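Local coordinates for protein pterin-4-alpha-carbinolamine dehydratase MoaB2 (Mycobacterium marinum, PDB 3RFQ) that probably acts in molybdenum cofactor biosynthesis as a MogA/MoaB-family protein, whose domain is expected to bind molybdopterin, at residues C[80-85]-C[109-114]; C[143-148]-C[152-157]. All coordinates share one frame; numbering follows the deposited sequence.

From the N terminus, interaction 1 comes first: helix 75-87 meets helix 107-114 and closes a loop of 23 residues that carries strand 92-96. Interaction 2 opens only after this loop has closed, and joins strands 145-148 and 151-156 of a tight beta hairpin, with two residues between them. The two contacts are therefore in series, neither nested nor crossed. In space they are neighbours, with centres about 10 Å apart, because helix 107-114 lies on the hairpin. Two hydrogen bonds join them, Ile114 O with Ser148 OG and Thr111 OG1 with Asn155 ND2. Together they tie a helical layer to the centre of the mixed sheet and toward its edge strand 117-118.

Interaction 1 (C[80-85]-C[109-114]); sequences NALNTA and ESTREI
Leu82 and Ile114 bring together two helices that cover one face of the central sheet in this MogA/MoaB-type alpha/beta fold. Helix 75-87 belongs to the beta-alpha-beta crossover from strand 63-71 to strand 92-96. Helix 107-114 runs beside it, and the axes of segments 80-85 and 109-114 approach to 9.9 Å at a crossing angle of -35°. The tight side of the contact faces the sheet. There Leu82 reaches out from its helix and crosses Thr111 at about a right angle, its CD1 3.7 Å from Thr111 OG1. That hydroxyl is also hydrogen-bonded to Thr107 O one turn back, so the methyl group touches an oxygen already engaged with its own helix. Beneath the pair, Leu82 rests on Val93 and Val153, and Thr111 shares the Val153 surface. The same CD1 meets Ile114 CG1 at 4.1 Å, which makes this leucine methyl the point where both partners converge. Toward solvent the contact thins out to Asn83 and Ile114, both partly exposed, which slide past each other in opposite directions. Asn83 swings its amide across the gap from a CB that does not itself point there, and OD1 comes within 3.1 Å of Ile114 CG2, a close van der Waals approach with no hydrogen bond in it. The side chain of Arg79, also on helix 75-87, touches Ile114 as well. Ile114 meets its two neighbours with separate branches: with CG1 set between the backbone N and the carbonyl carbon (chi1 61°), CG2 is turned to Asn83 while the longer arm goes to the leucine, ending with CD1 4.1 Å from Leu82 CB.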
ATOM      1  N   ASN C  80     -17.211   0.028  31.080  1.00 30.43           N
ATOM      2  CA  ASN C  80     -18.550   0.513  31.418  1.00 30.77           C
ATOM      3  C   ASN C  80     -19.099   1.527  30.419  1.00 29.00           C
ATOM      4  O   ASN C  80     -20.290   1.491  30.115  1.00 29.84           O
ATOM      5  CB  ASN C  80     -18.606   1.093  32.832  1.00 32.38           C
ATOM      6  CG  ASN C  80     -18.562   0.017  33.909  1.00 36.88           C
ATOM      7  OD1 ASN C  80     -18.368  -1.174  33.619  1.00 39.13           O
ATOM      8  ND2 ASN C  80     -18.742   0.431  35.172  1.00 40.66           N
ATOM      9  N   ALA C  81     -18.259   2.439  29.935  1.00 26.74           N
ATOM     10  CA  ALA C  81     -18.717   3.417  28.956  1.00 25.40           C
ATOM     11  C   ALA C  81     -19.147   2.718  27.657  1.00 24.52           C
ATOM     12  O   ALA C  81     -20.148   3.093  27.043  1.00 24.04           O
ATOM     13  CB  ALA C  81     -17.640   4.451  28.680  1.00 23.64           C
ATOM     14  N   LEU C  82     -18.400   1.692  27.254  1.00 24.36           N
ATOM     15  CA  LEU C  82     -18.715   0.972  26.031  1.00 24.08           C
ATOM     16  C   LEU C  82     -19.971   0.144  26.153  1.00 25.54           C
ATOM     17  O   LEU C  82     -20.768   0.117  25.205  1.00 25.78           O
ATOM     18  CB  LEU C  82     -17.556   0.086  25.566  1.00 23.44           C
ATOM     19  CG  LEU C  82     -16.224   0.781  25.291  1.00 22.29           C
ATOM     20  CD1 LEU C  82     -15.126  -0.282  25.162  1.00 21.62           C
ATOM     21  CD2 LEU C  82     -16.322   1.673  24.058  1.00 20.28           C
ATOM     22  N   ASN C  83     -20.146  -0.532  27.293  1.00 27.28           N
ATOM     23  CA  ASN C  83     -21.316  -1.379  27.529  1.00 28.58           C
ATOM     24  C   ASN C  83     -22.606  -0.551  27.516  1.00 29.51           C
ATOM     25  O   ASN C  83     -23.619  -0.959  26.934  1.00 29.81           O
ATOM     26  CB  ASN C  83     -21.201  -2.143  28.853  1.00 30.64           C
ATOM     27  CG  ASN C  83     -20.436  -3.481  28.726  1.00 32.16           C
ATOM     28  OD1 ASN C  83     -20.386  -4.100  27.653  1.00 33.30           O
ATOM     29  ND2 ASN C  83     -19.869  -3.946  29.846  1.00 32.43           N
ATOM     30  N   THR C  84     -22.557   0.612  28.159  1.00 29.53           N
ATOM     31  CA  THR C  84     -23.684   1.541  28.194  1.00 29.91           C
ATOM     32  C   THR C  84     -24.089   1.938  26.765  1.00 28.43           C
ATOM     33  O   THR C  84     -25.279   1.886  26.421  1.00 28.78           O
ATOM     34  CB  THR C  84     -23.335   2.785  29.050  1.00 30.21           C
ATOM     35  OG1 THR C  84     -23.126   2.353  30.391  1.00 32.35           O
ATOM     36  CG2 THR C  84     -24.450   3.820  29.036  1.00 30.40           C
ATOM     37  N   ALA C  85     -23.107   2.290  25.932  1.00 26.09           N
ATOM     38  CA  ALA C  85     -23.396   2.627  24.533  1.00 25.17           C
ATOM     39  C   ALA C  85     -24.013   1.448  23.773  1.00 25.44           C
ATOM     40  O   ALA C  85     -25.003   1.614  23.050  1.00 25.39           O
ATOM     41  CB  ALA C  85     -22.171   3.144  23.824  1.00 22.93           C
ATOM     42  N   GLU C 109      -7.596  -3.836  25.717  1.00 21.19           N
ATOM     43  CA  GLU C 109      -7.961  -4.876  26.686  1.00 23.22           C
ATOM     44  C   GLU C 109      -9.407  -4.692  27.160  1.00 23.78           C
ATOM     45  O   GLU C 109     -10.147  -5.675  27.273  1.00 24.31           O
ATOM     46  CB  GLU C 109      -7.005  -4.913  27.907  1.00 25.00           C
ATOM     47  CG  GLU C 109      -5.592  -5.441  27.638  1.00 26.69           C
ATOM     48  CD  GLU C 109      -4.919  -4.709  26.483  1.00 28.90           C
ATOM     49  OE1 GLU C 109      -4.741  -3.470  26.568  1.00 28.11           O
ATOM     50  OE2 GLU C 109      -4.631  -5.367  25.459  1.00 30.93           O
ATOM     51  N   SER C 110      -9.790  -3.449  27.456  1.00 23.41           N
ATOM     52  CA  SER C 110     -11.190  -3.124  27.806  1.00 24.54           C
ATOM     53  C   SER C 110     -12.142  -3.454  26.657  1.00 23.60           C
ATOM     54  O   SER C 110     -13.236  -3.998  26.872  1.00 24.16           O
ATOM     55  CB  SER C 110     -11.353  -1.641  28.151  1.00 24.36           C
ATOM     56  OG  SER C 110     -10.501  -1.240  29.212  1.00 26.81           O
ATOM     57  N   THR C 111     -11.730  -3.111  25.438  1.00 21.89           N
ATOM     58  CA  THR C 111     -12.577  -3.317  24.262  1.00 20.85           C
ATOM     59  C   THR C 111     -12.758  -4.807  23.933  1.00 22.47           C
ATOM     60  O   THR C 111     -13.869  -5.262  23.667  1.00 22.98           O
ATOM     61  CB  THR C 111     -12.036  -2.519  23.075  1.00 19.18           C
ATOM     62  OG1 THR C 111     -12.015  -1.139  23.454  1.00 18.23           O
ATOM     63  CG2 THR C 111     -12.908  -2.708  21.814  1.00 16.86           C
ATOM     64  N   ARG C 112     -11.679  -5.572  23.986  1.00 23.65           N
ATOM     65  CA  ARG C 112     -11.734  -6.993  23.618  1.00 26.36           C
ATOM     66  C   ARG C 112     -12.827  -7.754  24.371  1.00 27.85           C
ATOM     67  O   ARG C 112     -13.481  -8.620  23.800  1.00 28.52           O
ATOM     68  CB  ARG C 112     -10.382  -7.672  23.892  1.00 27.10           C
ATOM     69  CG  ARG C 112     -10.214  -9.042  23.220  1.00 31.08           C
ATOM     70  CD  ARG C 112      -8.764  -9.544  23.362  1.00 37.39           C
ATOM     71  NE  ARG C 112      -7.779  -8.716  22.641  1.00 39.26           N
ATOM     72  CZ  ARG C 112      -6.792  -8.009  23.201  1.00 40.92           C
ATOM     73  NH1 ARG C 112      -6.614  -7.998  24.520  1.00 42.87           N
ATOM     74  NH2 ARG C 112      -5.969  -7.310  22.434  1.00 38.67           N
ATOM     75  N   GLU C 113     -12.999  -7.417  25.647  1.00 28.85           N
ATOM     76  CA  GLU C 113     -13.951  -8.087  26.531  1.00 31.60           C
ATOM     77  C   GLU C 113     -15.398  -7.946  26.102  1.00 30.96           C
ATOM     78  O   GLU C 113     -16.196  -8.870  26.272  1.00 32.06           O
ATOM     79  CB  GLU C 113     -13.812  -7.554  27.952  1.00 33.12           C
ATOM     80  CG  GLU C 113     -12.744  -8.241  28.738  1.00 37.83           C
ATOM     81  CD  GLU C 113     -12.932  -9.752  28.744  1.00 43.93           C
ATOM     82  OE1 GLU C 113     -13.931 -10.217  29.363  1.00 44.76           O
ATOM     83  OE2 GLU C 113     -12.083 -10.449  28.117  1.00 44.90           O
ATOM     84  N   ILE C 114     -15.733  -6.786  25.557  1.00 29.11           N
ATOM     85  CA  ILE C 114     -17.098  -6.539  25.148  1.00 28.97           C
ATOM     86  C   ILE C 114     -17.382  -6.863  23.673  1.00 28.00           C
ATOM     87  O   ILE C 114     -18.546  -6.890  23.300  1.00 29.05           O
ATOM     88  CB  ILE C 114     -17.570  -5.123  25.530  1.00 28.38           C
ATOM     89  CG1 ILE C 114     -16.731  -4.043  24.855  1.00 26.77           C
ATOM     90  CG2 ILE C 114     -17.463  -4.948  27.016  1.00 30.54           C
ATOM     91  CD1 ILE C 114     -17.299  -3.536  23.586  1.00 26.47           C
TER

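Interaction 2 (C[143-148]-C[152-157]); sequences GLAGVS and LVVNLA
Asn155 leans over Gly143 and Leu144, just before strand 145-148, and each part of its side chain meets something different. CB packs on the bare CA of Gly143 at 3.5 Å. CG, held anti to the carbonyl carbon (chi1 -54°), lies beside the peptide unit of Leu144, 3.6 Å from Leu144 N. At the tip OD1 accepts the N-H of Leu144 at 2.8 Å; this donor stands 28° out of the amide plane, and the C=O...N angle is a bent 121°. The other tip atom, ND2, is satisfied by Ser95 OG and Thr111 OG1, so the buried amide is fixed from both ends. OD1 takes the Leu144 N-H, and the backbone of Asn155 adds one bond to the same residue, from its N to Leu144 O at 2.9 Å. The pair sits at the open end of an antiparallel beta hairpin, strands 145-148 and 151-156, inside the mixed sheet. Toward the turn, Gly146 and Val153 form a hydrogen-bonded pair, with Gly146 N to Val153 O 3.0 Å and Val153 N to Gly146 O 2.9 Å. The flanking pairs, Ala145 with Val154 and Val147 with Leu152, are non-hydrogen-bonded and put their side chains on the face covered by helices 120-132 and 160-180. There Ala145 CB touches Val154 CG2 at 4.2 Å, and Ile122 and Ile126 pack against this face. Val153 points to the other face, against helix 107-114, while Leu152 bends its CD1 back to lie 3.6 Å from Gly146 O.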
ATOM      1  N   GLY C 143      -5.266  -0.512  18.919  1.00 12.00           N
ATOM      2  CA  GLY C 143      -6.728  -0.374  18.955  1.00 12.41           C
ATOM      3  C   GLY C 143      -7.417  -1.469  18.154  1.00 12.66           C
ATOM      4  O   GLY C 143      -6.927  -1.893  17.101  1.00 12.46           O
ATOM      5  N   LEU C 144      -8.536  -1.937  18.686  1.00 13.30           N
ATOM      6  CA  LEU C 144      -9.383  -2.927  18.035  1.00 13.27           C
ATOM      7  C   LEU C 144     -10.553  -2.329  17.272  1.00 12.71           C
ATOM      8  O   LEU C 144     -10.929  -1.159  17.461  1.00 11.27           O
ATOM      9  CB  LEU C 144      -9.970  -3.839  19.097  1.00 14.16           C
ATOM     10  CG  LEU C 144      -8.931  -4.488  20.012  1.00 15.25           C
ATOM     11  CD1 LEU C 144      -9.662  -5.387  20.997  1.00 15.84           C
ATOM     12  CD2 LEU C 144      -7.822  -5.256  19.218  1.00 13.97           C
ATOM     13  N   ALA C 145     -11.176  -3.159  16.449  1.00 12.64           N
ATOM     14  CA  ALA C 145     -12.426  -2.776  15.804  1.00 13.36           C
ATOM     15  C   ALA C 145     -13.270  -4.039  15.741  1.00 14.96           C
ATOM     16  O   ALA C 145     -12.756  -5.122  15.476  1.00 15.67           O
ATOM     17  CB  ALA C 145     -12.170  -2.268  14.411  1.00 11.35           C
ATOM     18  N   GLY C 146     -14.558  -3.897  15.975  1.00 15.69           N
ATOM     19  CA  GLY C 146     -15.446  -5.040  15.929  1.00 17.40           C
ATOM     20  C   GLY C 146     -16.883  -4.751  16.329  1.00 17.97           C
ATOM     21  O   GLY C 146     -17.272  -3.598  16.564  1.00 17.11           O
ATOM     22  N   VAL C 147     -17.665  -5.818  16.427  1.00 20.09           N
ATOM     23  CA  VAL C 147     -19.078  -5.705  16.721  1.00 21.49           C
ATOM     24  C   VAL C 147     -19.392  -6.260  18.099  1.00 23.69           C
ATOM     25  O   VAL C 147     -18.933  -7.347  18.481  1.00 23.95           O
ATOM     26  CB  VAL C 147     -19.936  -6.382  15.634  1.00 23.07           C
ATOM     27  CG1 VAL C 147     -21.397  -6.272  15.976  1.00 23.44           C
ATOM     28  CG2 VAL C 147     -19.707  -5.693  14.286  1.00 21.55           C
ATOM     29  N   SER C 148     -20.152  -5.458  18.853  1.00 24.41           N
ATOM     30  CA  SER C 148     -20.710  -5.836  20.135  1.00 25.49           C
ATOM     31  C   SER C 148     -22.220  -5.609  20.049  1.00 26.43           C
ATOM     32  O   SER C 148     -22.665  -4.483  19.825  1.00 25.40           O
ATOM     33  CB  SER C 148     -20.082  -4.968  21.212  1.00 24.87           C
ATOM     34  OG  SER C 148     -20.486  -5.413  22.482  1.00 26.66           O
ATOM     35  N   LEU C 152     -21.040  -1.193  16.205  1.00 16.65           N
ATOM     36  CA  LEU C 152     -19.652  -1.165  15.726  1.00 15.95           C
ATOM     37  C   LEU C 152     -18.799  -0.277  16.653  1.00 14.74           C
ATOM     38  O   LEU C 152     -19.164   0.861  16.911  1.00 14.63           O
ATOM     39  CB  LEU C 152     -19.585  -0.689  14.251  1.00 14.52           C
ATOM     40  CG  LEU C 152     -18.186  -0.411  13.651  1.00 14.05           C
ATOM     41  CD1 LEU C 152     -17.261  -1.668  13.566  1.00 10.58           C
ATOM     42  CD2 LEU C 152     -18.301   0.279  12.274  1.00 10.37           C
ATOM     43  N   VAL C 153     -17.685  -0.806  17.158  1.00 14.52           N
ATOM     44  CA  VAL C 153     -16.781  -0.070  18.062  1.00 14.59           C
ATOM     45  C   VAL C 153     -15.396  -0.046  17.425  1.00 14.21           C
ATOM     46  O   VAL C 153     -14.880  -1.083  17.032  1.00 14.92           O
ATOM     47  CB  VAL C 153     -16.632  -0.804  19.416  1.00 15.90           C
ATOM     48  CG1 VAL C 153     -15.638  -0.084  20.373  1.00 14.63           C
ATOM     49  CG2 VAL C 153     -18.013  -1.038  20.075  1.00 16.44           C
ATOM     50  N   VAL C 154     -14.809   1.134  17.331  1.00 13.65           N
ATOM     51  CA  VAL C 154     -13.482   1.319  16.728  1.00 13.63           C
ATOM     52  C   VAL C 154     -12.608   2.113  17.688  1.00 13.33           C
ATOM     53  O   VAL C 154     -13.038   3.151  18.169  1.00 15.06           O
ATOM     54  CB  VAL C 154     -13.613   2.042  15.344  1.00 13.50           C
ATOM     55  CG1 VAL C 154     -12.215   2.284  14.702  1.00 11.66           C
ATOM     56  CG2 VAL C 154     -14.517   1.190  14.397  1.00 11.02           C
ATOM     57  N   ASN C 155     -11.426   1.607  18.036  1.00 13.62           N
ATOM     58  CA  ASN C 155     -10.512   2.344  18.913  1.00 13.41           C
ATOM     59  C   ASN C 155      -9.527   3.085  18.038  1.00 13.01           C
ATOM     60  O   ASN C 155      -8.825   2.468  17.230  1.00 12.68           O
ATOM     61  CB  ASN C 155      -9.663   1.427  19.810  1.00 14.38           C
ATOM     62  CG  ASN C 155     -10.466   0.414  20.650  1.00 15.35           C
ATOM     63  OD1 ASN C 155     -10.013  -0.715  20.778  1.00 15.77           O
ATOM     64  ND2 ASN C 155     -11.594   0.819  21.273  1.00 11.91           N
ATOM     65  N   LEU C 156      -9.442   4.401  18.186  1.00 12.93           N
ATOM     66  CA  LEU C 156      -8.351   5.158  17.534  1.00 12.67           C
ATOM     67  C   LEU C 156      -7.282   5.639  18.531  1.00 14.22           C
ATOM     68  O   LEU C 156      -7.581   5.884  19.713  1.00 14.71           O
ATOM     69  CB  LEU C 156      -8.927   6.365  16.788  1.00 12.04           C
ATOM     70  CG  LEU C 156     -10.034   6.122  15.759  1.00 10.06           C
ATOM     71  CD1 LEU C 156     -10.490   7.477  15.163  1.00  9.92           C
ATOM     72  CD2 LEU C 156      -9.552   5.176  14.672  1.00  9.29           C
ATOM     73  N   ALA C 157      -6.049   5.789  18.049  1.00 14.24           N
ATOM     74  CA  ALA C 157      -4.999   6.425  18.836  1.00 16.15           C
ATOM     75  C   ALA C 157      -5.340   7.883  19.170  1.00 16.60           C
ATOM     76  O   ALA C 157      -6.227   8.493  18.542  1.00 15.80           O
ATOM     77  CB  ALA C 157      -3.629   6.332  18.127  1.00 15.74           C
TER